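Sensor histidine kinase DcuS (Escherichia coli, PDB 3BY8) senses C4-dicarboxylates through its periplasmic domain and, as a membrane-bound histidine kinase, activates the response regulator DcuR by phosphorylation. Local coordinates at residues F58-D63 / Y69-A74; N15-V20 / V124-E129; V96-G101 / Q105-F110. All blocks are in the same frame, centred on the assembly; numbering follows the deposited sequence.

Contact 1: residues F58-D63 / Y69-A74; sequences FIVVTD and YSHPEA. With LMR ((2S)-2-hydroxybutanedioic acid), chain B.
The rings of Phe58 and His71 reach the same bound malate in different ways, while Phe58 CB rests against Pro72 CG at 3.7 Å. Phe58 offers a face: malate C3 sits over the ring centre, 3.7 Å above the plane, so the apolar methylene meets an aromatic surface, and Val60 N lies at the edge. His71 works through its edge. In the ring plane NE2 donates to malate O4A (2.8 Å, 169°), and ND1 accepts the backbone N-H of Glu73; Pro72 CD covers part of one face. With both nitrogens engaged, the rotation of the imidazole is fixed. Tyr69 CE1, at the ring edge, lies 4.0 Å from Asp63 OD2, while Asp63 OD1 is bonded to the backbone N-H of Leu67 and Tyr69 OH to Lys36 O.

Between Tyr69 and His71, Ser70 takes up backbone groups of strand 58-63. Its OG, placed between the backbone N and carbonyl carbon (chi1 61°), donates to Ile59 O at 2.8 Å and accepts from Val61 N at 3.0 Å. A short hydroxyl suits this role. Tyr69 N donates to Val61 O at 2.6 Å. Ser70 O finds no polar partner and packs on Val60 CG2 (3.4 Å).

The chemistry is consistent with His71 holding one carboxylate and Phe58 the methylene, while Ser70 ties their segments together; Arg68 and the backbone N-H groups of Phe102 and Leu103 help complete the site.

Contact 2: residues N15-V20 / V124-E129; sequences NKALAV and VAIGLE
Ala17 and Val20 of the long N-terminal helix lie on Ile126 and Leu128 of strand 120-129, the helix-on-sheet layer of a periplasmic Cache domain, in which a long helix covers one side of an antiparallel sheet. The two segments run in roughly opposed directions, 148° apart, with their axes 8.5 Å from each other at closest approach.

No hydrogen bond crosses the interface; the helix and the sheet make their backbone bonds internally. Within the helix, Ala19 N bonds to Asn15 O and Val20 N to Lys16 O. In the sheet, Ile126 pairs with Val109 and Gly127 with Phe58. The layers are held mainly by apolar side chains.

The side-chain pairs are apolar. Ala17 points at the strand, and its methyl CB stands 4.1 Å from both Ile126 CG2 and Leu128 CD1, touching two residues that project from the same side of the strand. A small residue suits the spot, where the CA atoms of Ala17 and Ile126 are 6.5 Å apart. The helix continues the seam with Leu13 on Leu128 and Ala21 on Ile126, while Ile59 of the neighbouring strand meets Val20. The intervening Ala125 faces the other side of the sheet, towards Phe58 and Phe110.

Ile126 makes use of both its branches. CG2, anti to the backbone N, goes to Ala17. CG1, beside that nitrogen (chi1 -64°), carries CD1 under the helix, 3.7 Å from Ala17 O. There the side chains of Ile126 and Val20 cross at about a right angle, CD1 of Ile126 meeting CG1 of Val20 at 3.5 Å.

Contact 3: residues V96-G101 / Q105-F110; sequences VAINRG and QALRVF. With LMR ((2S)-2-hydroxybutanedioic acid), chain B.
Arg108 folds its side chain over Asn99, with Asn99 CB on one face of the guanidinium and 3.4 Å from Arg108 NE. Arg100 N lies over the same face, 3.9 Å above the plane and offset toward the rim. The Asn99 amide is turned 65° from the guanidinium plane, and Asp85 takes both groups, one carboxylate oxygen for Arg108 NE and the other for Asn99 ND2. Bends at chi2 (143°) and chi3 (57°) bring the guanidinium edge to malate, whose hydroxyl O2 lies in its plane. NH1 donates to O2 at 2.9 Å and NH2, less straight, at 3.3 Å; NH2 also serves Lys82 O. A lysine here, with one amine for three nitrogens, would probably be unable to hold malate O2, Asp85 and Lys82 O together, leaving at least one without its mate.

Gly101 N donates to malate O4B at 3.1 Å, and O2 comes within 3.1 Å of Gly101 CA, where a CB would clash.

On the hairpin's other face Val96 and Val109 lie side by side, CG2 of Val96 4.0 Å from CG1 of Val109, and Leu107 crosses obliquely, its CD1 touching Val96 and Ile98. Beta branching at Val96, Ile98 and Val109 favours the extended backbone.

Backbone bonds pair Ala97 with Arg108 and Asn99 with Ala106 in an antiparallel beta hairpin whose Gly101 end and Asn99/Arg108 face form part of the Cache domain's dicarboxylate pocket.

In the fold
All three contacts belong to one Cache domain built on a four-stranded antiparallel sheet, ordered 58-63, 120-129, 106-114, 95-99. Contact 2 spans the domain in sequence, pairing the first helix with the last strand; contacts 1 and 3 follow one another between its segments. Its strand is also the physical bridge, bonded to 58-63 on one side and 106-114 on the other. The centre of contact 2 lies about 13 Å from that of contact 1 and about 9 Å from that of contact 3. Contacts 1 and 3 meet around malate on one face, where Phe58 touches Arg108, whereas helix 8-25 covers the other. The sheet thus separates the malate pocket from the helix layer, and binding could be relayed through it.

Contact 1: residues F58-D63 / Y69-A74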
# COMPACT_ATOMS: atom_id res chain seq x y z
N PHE A 58 5.60 2.98 -3.97
CA PHE A 58 4.25 2.71 -4.43
C PHE A 58 3.25 2.71 -3.29
O PHE A 58 3.60 2.45 -2.15
CB PHE A 58 4.17 1.34 -5.12
CG PHE A 58 4.29 0.14 -4.19
CD1 PHE A 58 3.19 -0.32 -3.44
CD2 PHE A 58 5.48 -0.59 -4.11
CE1 PHE A 58 3.28 -1.48 -2.65
CE2 PHE A 58 5.58 -1.76 -3.31
CZ PHE A 58 4.48 -2.20 -2.58
N ILE A 59 2.01 3.05 -3.63
CA ILE A 59 0.90 2.98 -2.68
C ILE A 59 -0.21 2.27 -3.45
O ILE A 59 -0.81 2.81 -4.37
CB ILE A 59 0.41 4.37 -2.21
CG1 ILE A 59 1.50 5.07 -1.40
CG2 ILE A 59 -0.87 4.17 -1.37
CD1 ILE A 59 1.04 6.41 -0.80
N VAL A 60 -0.43 1.00 -3.09
CA VAL A 60 -1.40 0.16 -3.75
C VAL A 60 -2.54 -0.26 -2.80
O VAL A 60 -2.32 -0.97 -1.83
CB VAL A 60 -0.70 -1.11 -4.28
CG1 VAL A 60 -1.71 -2.17 -4.75
CG2 VAL A 60 0.22 -0.71 -5.43
N VAL A 61 -3.75 0.21 -3.08
CA VAL A 61 -4.92 -0.13 -2.29
C VAL A 61 -5.57 -1.31 -2.98
O VAL A 61 -5.67 -1.30 -4.21
CB VAL A 61 -5.92 1.03 -2.31
CG1 VAL A 61 -7.25 0.61 -1.67
CG2 VAL A 61 -5.33 2.18 -1.60
N THR A 62 -5.97 -2.34 -2.24
CA THR A 62 -6.66 -3.48 -2.83
C THR A 62 -7.94 -3.79 -2.07
O THR A 62 -8.16 -3.31 -0.94
CB THR A 62 -5.83 -4.79 -2.79
OG1 THR A 62 -5.89 -5.39 -1.49
CG2 THR A 62 -4.39 -4.53 -3.16
N ASP A 63 -8.81 -4.57 -2.73
CA ASP A 63 -10.01 -5.07 -2.07
C ASP A 63 -9.65 -6.41 -1.39
O ASP A 63 -8.45 -6.80 -1.34
CB ASP A 63 -11.18 -5.25 -3.06
CG ASP A 63 -10.87 -6.20 -4.20
OD1 ASP A 63 -10.02 -7.13 -4.08
OD2 ASP A 63 -11.55 -6.03 -5.24
N TYR A 69 -6.60 -1.03 -6.66
CA TYR A 69 -7.33 0.21 -6.90
C TYR A 69 -6.38 1.36 -7.24
O TYR A 69 -6.81 2.46 -7.58
CB TYR A 69 -8.18 0.55 -5.69
CG TYR A 69 -9.52 -0.10 -5.76
CD1 TYR A 69 -9.66 -1.49 -5.72
CD2 TYR A 69 -10.67 0.67 -5.93
CE1 TYR A 69 -10.91 -2.09 -5.85
CE2 TYR A 69 -11.91 0.09 -6.06
CZ TYR A 69 -12.03 -1.28 -6.02
OH TYR A 69 -13.28 -1.83 -6.14
N SER A 70 -5.08 1.10 -7.13
CA SER A 70 -4.06 2.09 -7.44
C SER A 70 -2.73 1.37 -7.66
O SER A 70 -2.55 0.24 -7.18
CB SER A 70 -3.89 3.10 -6.30
OG SER A 70 -3.51 2.48 -5.08
N HIS A 71 -1.84 2.02 -8.42
CA HIS A 71 -0.50 1.50 -8.70
C HIS A 71 0.22 2.56 -9.51
O HIS A 71 -0.42 3.26 -10.28
CB HIS A 71 -0.56 0.23 -9.55
CG HIS A 71 0.73 -0.53 -9.61
ND1 HIS A 71 1.77 -0.21 -10.47
CD2 HIS A 71 1.13 -1.62 -8.92
CE1 HIS A 71 2.76 -1.08 -10.30
NE2 HIS A 71 2.39 -1.94 -9.36
N PRO A 72 1.55 2.70 -9.35
CA PRO A 72 2.24 3.72 -10.15
C PRO A 72 2.04 3.50 -11.65
O PRO A 72 2.09 4.46 -12.42
CB PRO A 72 3.70 3.57 -9.74
CG PRO A 72 3.59 3.17 -8.30
CD PRO A 72 2.44 2.17 -8.30
N GLU A 73 1.87 2.24 -12.05
CA GLU A 73 1.60 1.85 -13.45
C GLU A 73 0.10 1.65 -13.52
O GLU A 73 -0.44 0.61 -13.11
CB GLU A 73 2.34 0.56 -13.80
CG GLU A 73 3.85 0.69 -13.65
CD GLU A 73 4.59 -0.60 -13.96
OE1 GLU A 73 3.94 -1.63 -14.25
OE2 GLU A 73 5.84 -0.55 -13.90
N ALA A 74 -0.60 2.64 -14.07
CA ALA A 74 -2.05 2.58 -14.14
C ALA A 74 -2.62 1.35 -14.80
O ALA A 74 -3.73 0.93 -14.49
CB ALA A 74 -2.60 3.84 -14.80
C1 LMR B . 1.86 -4.90 -6.55
O1A LMR B . 1.22 -3.92 -6.82
O1B LMR B . 1.66 -5.97 -7.16
C2 LMR B . 3.12 -4.69 -5.76
O2 LMR B . 3.93 -5.94 -5.70
C3 LMR B . 3.89 -3.43 -6.18
C4 LMR B . 4.76 -3.75 -7.41
O4A LMR B . 4.22 -3.91 -8.50
O4B LMR B . 6.01 -3.91 -7.27

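Contact 2: residues N15-V20 / V124-E129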
# COMPACT_ATOMS: atom_id res chain seq x y z
N ASN A 15 8.16 2.19 9.71
CA ASN A 15 7.14 2.80 10.57
C ASN A 15 6.54 4.03 9.90
O ASN A 15 5.35 4.29 10.04
CB ASN A 15 7.72 3.21 11.92
CG ASN A 15 8.11 2.01 12.77
OD1 ASN A 15 7.53 0.93 12.64
ND2 ASN A 15 9.08 2.20 13.65
N LYS A 16 7.37 4.80 9.20
CA LYS A 16 6.82 5.97 8.52
C LYS A 16 5.87 5.52 7.44
O LYS A 16 4.77 6.08 7.29
CB LYS A 16 7.92 6.84 7.92
CG LYS A 16 8.66 7.66 8.97
CD LYS A 16 9.55 8.71 8.35
CE LYS A 16 10.68 8.12 7.53
NZ LYS A 16 11.59 9.18 7.02
N ALA A 17 6.28 4.50 6.68
CA ALA A 17 5.45 3.95 5.60
C ALA A 17 4.15 3.40 6.21
O ALA A 17 3.07 3.61 5.63
CB ALA A 17 6.21 2.86 4.89
N LEU A 18 4.22 2.72 7.36
CA LEU A 18 3.02 2.22 7.99
C LEU A 18 2.08 3.36 8.44
O LEU A 18 0.86 3.23 8.36
CB LEU A 18 3.35 1.31 9.18
CG LEU A 18 3.30 -0.20 8.92
CD1 LEU A 18 3.75 -0.91 10.19
CD2 LEU A 18 1.86 -0.63 8.50
N ALA A 19 2.66 4.48 8.89
CA ALA A 19 1.84 5.61 9.32
C ALA A 19 1.07 6.14 8.11
O ALA A 19 -0.12 6.47 8.21
CB ALA A 19 2.73 6.69 9.91
N VAL A 20 1.72 6.23 6.96
CA VAL A 20 1.02 6.65 5.74
C VAL A 20 -0.09 5.65 5.40
O VAL A 20 -1.22 6.05 5.11
CB VAL A 20 2.01 6.77 4.54
CG1 VAL A 20 1.28 7.11 3.25
CG2 VAL A 20 3.10 7.82 4.87
N VAL A 124 -4.16 -1.56 2.40
CA VAL A 124 -3.28 -0.52 1.84
C VAL A 124 -1.87 -1.13 1.94
O VAL A 124 -1.40 -1.50 3.02
CB VAL A 124 -3.27 0.81 2.60
CG1 VAL A 124 -2.34 1.77 1.88
CG2 VAL A 124 -4.67 1.41 2.68
N ALA A 125 -1.23 -1.24 0.77
CA ALA A 125 0.13 -1.76 0.64
C ALA A 125 1.06 -0.61 0.20
O ALA A 125 0.74 0.10 -0.76
CB ALA A 125 0.16 -2.88 -0.42
N ILE A 126 2.20 -0.44 0.88
CA ILE A 126 3.14 0.65 0.51
C ILE A 126 4.57 0.12 0.45
O ILE A 126 4.97 -0.68 1.29
CB ILE A 126 3.06 1.81 1.55
CG1 ILE A 126 1.67 2.42 1.48
CG2 ILE A 126 4.17 2.85 1.30
CD1 ILE A 126 1.50 3.72 2.32
N GLY A 127 5.32 0.52 -0.58
CA GLY A 127 6.69 0.07 -0.69
C GLY A 127 7.68 1.22 -0.71
O GLY A 127 7.37 2.32 -1.19
N LEU A 128 8.87 0.92 -0.18
CA LEU A 128 10.02 1.82 -0.10
C LEU A 128 11.08 1.07 -0.92
O LEU A 128 11.40 -0.06 -0.61
CB LEU A 128 10.54 1.89 1.35
CG LEU A 128 9.76 2.50 2.53
CD1 LEU A 128 10.07 1.80 3.84
CD2 LEU A 128 10.13 3.96 2.62
N GLU A 129 11.64 1.72 -1.94
CA GLU A 129 12.67 1.09 -2.77
C GLU A 129 13.86 0.62 -1.91
O GLU A 129 14.41 1.39 -1.12
CB GLU A 129 13.11 2.10 -3.83
CG GLU A 129 13.67 1.50 -5.10
CD GLU A 129 13.77 2.52 -6.22
OE1 GLU A 129 14.33 2.18 -7.28
OE2 GLU A 129 13.27 3.66 -6.04

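Contact 3: residues V96-G101 / Q105-F110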
# COMPACT_ATOMS: atom_id res chain seq x y z
N VAL A 96 5.17 -6.59 7.25
CA VAL A 96 6.31 -5.89 6.72
C VAL A 96 7.17 -6.99 6.08
O VAL A 96 7.42 -8.05 6.70
CB VAL A 96 7.12 -5.19 7.85
CG1 VAL A 96 8.33 -4.46 7.26
CG2 VAL A 96 6.22 -4.20 8.61
N ALA A 97 7.62 -6.74 4.86
CA ALA A 97 8.41 -7.74 4.12
C ALA A 97 9.29 -7.11 3.07
O ALA A 97 9.12 -5.94 2.72
CB ALA A 97 7.44 -8.73 3.43
N ILE A 98 10.23 -7.88 2.54
CA ILE A 98 11.07 -7.42 1.44
C ILE A 98 10.63 -8.28 0.25
O ILE A 98 10.64 -9.52 0.31
CB ILE A 98 12.57 -7.61 1.75
CG1 ILE A 98 12.94 -6.69 2.91
CG2 ILE A 98 13.39 -7.34 0.51
CD1 ILE A 98 14.36 -6.86 3.43
N ASN A 99 10.19 -7.66 -0.83
CA ASN A 99 9.70 -8.42 -1.97
C ASN A 99 9.57 -7.51 -3.19
O ASN A 99 10.04 -6.36 -3.17
CB ASN A 99 8.31 -9.00 -1.62
CG ASN A 99 7.91 -10.23 -2.45
OD1 ASN A 99 8.70 -10.74 -3.24
ND2 ASN A 99 6.69 -10.69 -2.26
N ARG A 100 8.97 -8.02 -4.25
CA ARG A 100 8.73 -7.19 -5.41
C ARG A 100 7.60 -7.77 -6.22
O ARG A 100 7.35 -8.98 -6.18
CB ARG A 100 9.97 -7.05 -6.28
CG ARG A 100 10.43 -8.29 -6.95
CD ARG A 100 11.41 -7.92 -8.06
NE ARG A 100 10.66 -7.46 -9.21
CZ ARG A 100 11.13 -6.69 -10.18
NH1 ARG A 100 12.40 -6.28 -10.16
NH2 ARG A 100 10.32 -6.33 -11.17
N GLY A 101 6.87 -6.88 -6.87
CA GLY A 101 5.79 -7.25 -7.76
C GLY A 101 6.33 -6.93 -9.15
O GLY A 101 7.18 -7.67 -9.66
N GLN A 105 12.60 -3.94 -6.27
CA GLN A 105 12.63 -4.66 -5.00
C GLN A 105 12.44 -3.60 -3.92
O GLN A 105 13.02 -2.50 -3.98
CB GLN A 105 13.95 -5.36 -4.85
CG GLN A 105 14.09 -6.50 -5.84
CD GLN A 105 15.38 -7.23 -5.66
OE1 GLN A 105 15.60 -8.31 -6.21
NE2 GLN A 105 16.28 -6.63 -4.88
N ALA A 106 11.64 -3.96 -2.92
CA ALA A 106 11.25 -3.01 -1.91
C ALA A 106 10.97 -3.54 -0.53
O ALA A 106 10.73 -4.73 -0.36
CB ALA A 106 9.98 -2.32 -2.40
N LEU A 107 11.03 -2.63 0.43
CA LEU A 107 10.67 -2.86 1.82
C LEU A 107 9.19 -2.45 1.73
O LEU A 107 8.85 -1.32 1.35
CB LEU A 107 11.43 -1.91 2.74
CG LEU A 107 11.01 -1.99 4.20
CD1 LEU A 107 11.20 -3.39 4.74
CD2 LEU A 107 11.86 -0.98 4.99
N ARG A 108 8.32 -3.39 2.06
CA ARG A 108 6.89 -3.20 1.90
C ARG A 108 6.12 -3.40 3.19
O ARG A 108 6.42 -4.28 3.97
CB ARG A 108 6.42 -4.22 0.85
CG ARG A 108 7.11 -4.01 -0.50
CD ARG A 108 7.44 -5.33 -1.24
NE ARG A 108 6.29 -6.21 -1.49
CZ ARG A 108 5.64 -6.29 -2.64
NH1 ARG A 108 5.97 -5.55 -3.70
NH2 ARG A 108 4.68 -7.20 -2.77
N VAL A 109 5.11 -2.56 3.39
CA VAL A 109 4.26 -2.63 4.56
C VAL A 109 2.80 -2.72 4.13
O VAL A 109 2.39 -2.24 3.04
CB VAL A 109 4.48 -1.42 5.53
CG1 VAL A 109 5.98 -1.32 5.87
CG2 VAL A 109 3.96 -0.10 4.95
N PHE A 110 2.01 -3.29 5.03
CA PHE A 110 0.60 -3.56 4.72
C PHE A 110 -0.26 -3.35 5.93
O PHE A 110 0.12 -3.75 7.04
CB PHE A 110 0.41 -5.05 4.31
CG PHE A 110 1.22 -5.47 3.13
CD1 PHE A 110 2.59 -5.77 3.28
CD2 PHE A 110 0.64 -5.58 1.87
CE1 PHE A 110 3.35 -6.16 2.16
CE2 PHE A 110 1.40 -5.97 0.77
CZ PHE A 110 2.76 -6.27 0.92
C1 LMR B . 1.86 -4.90 -6.55
O1A LMR B . 1.22 -3.92 -6.82
O1B LMR B . 1.66 -5.97 -7.16
C2 LMR B . 3.12 -4.69 -5.76
O2 LMR B . 3.93 -5.94 -5.70
C3 LMR B . 3.89 -3.43 -6.18
C4 LMR B . 4.76 -3.75 -7.41
O4A LMR B . 4.22 -3.91 -8.50
O4B LMR B . 6.01 -3.91 -7.27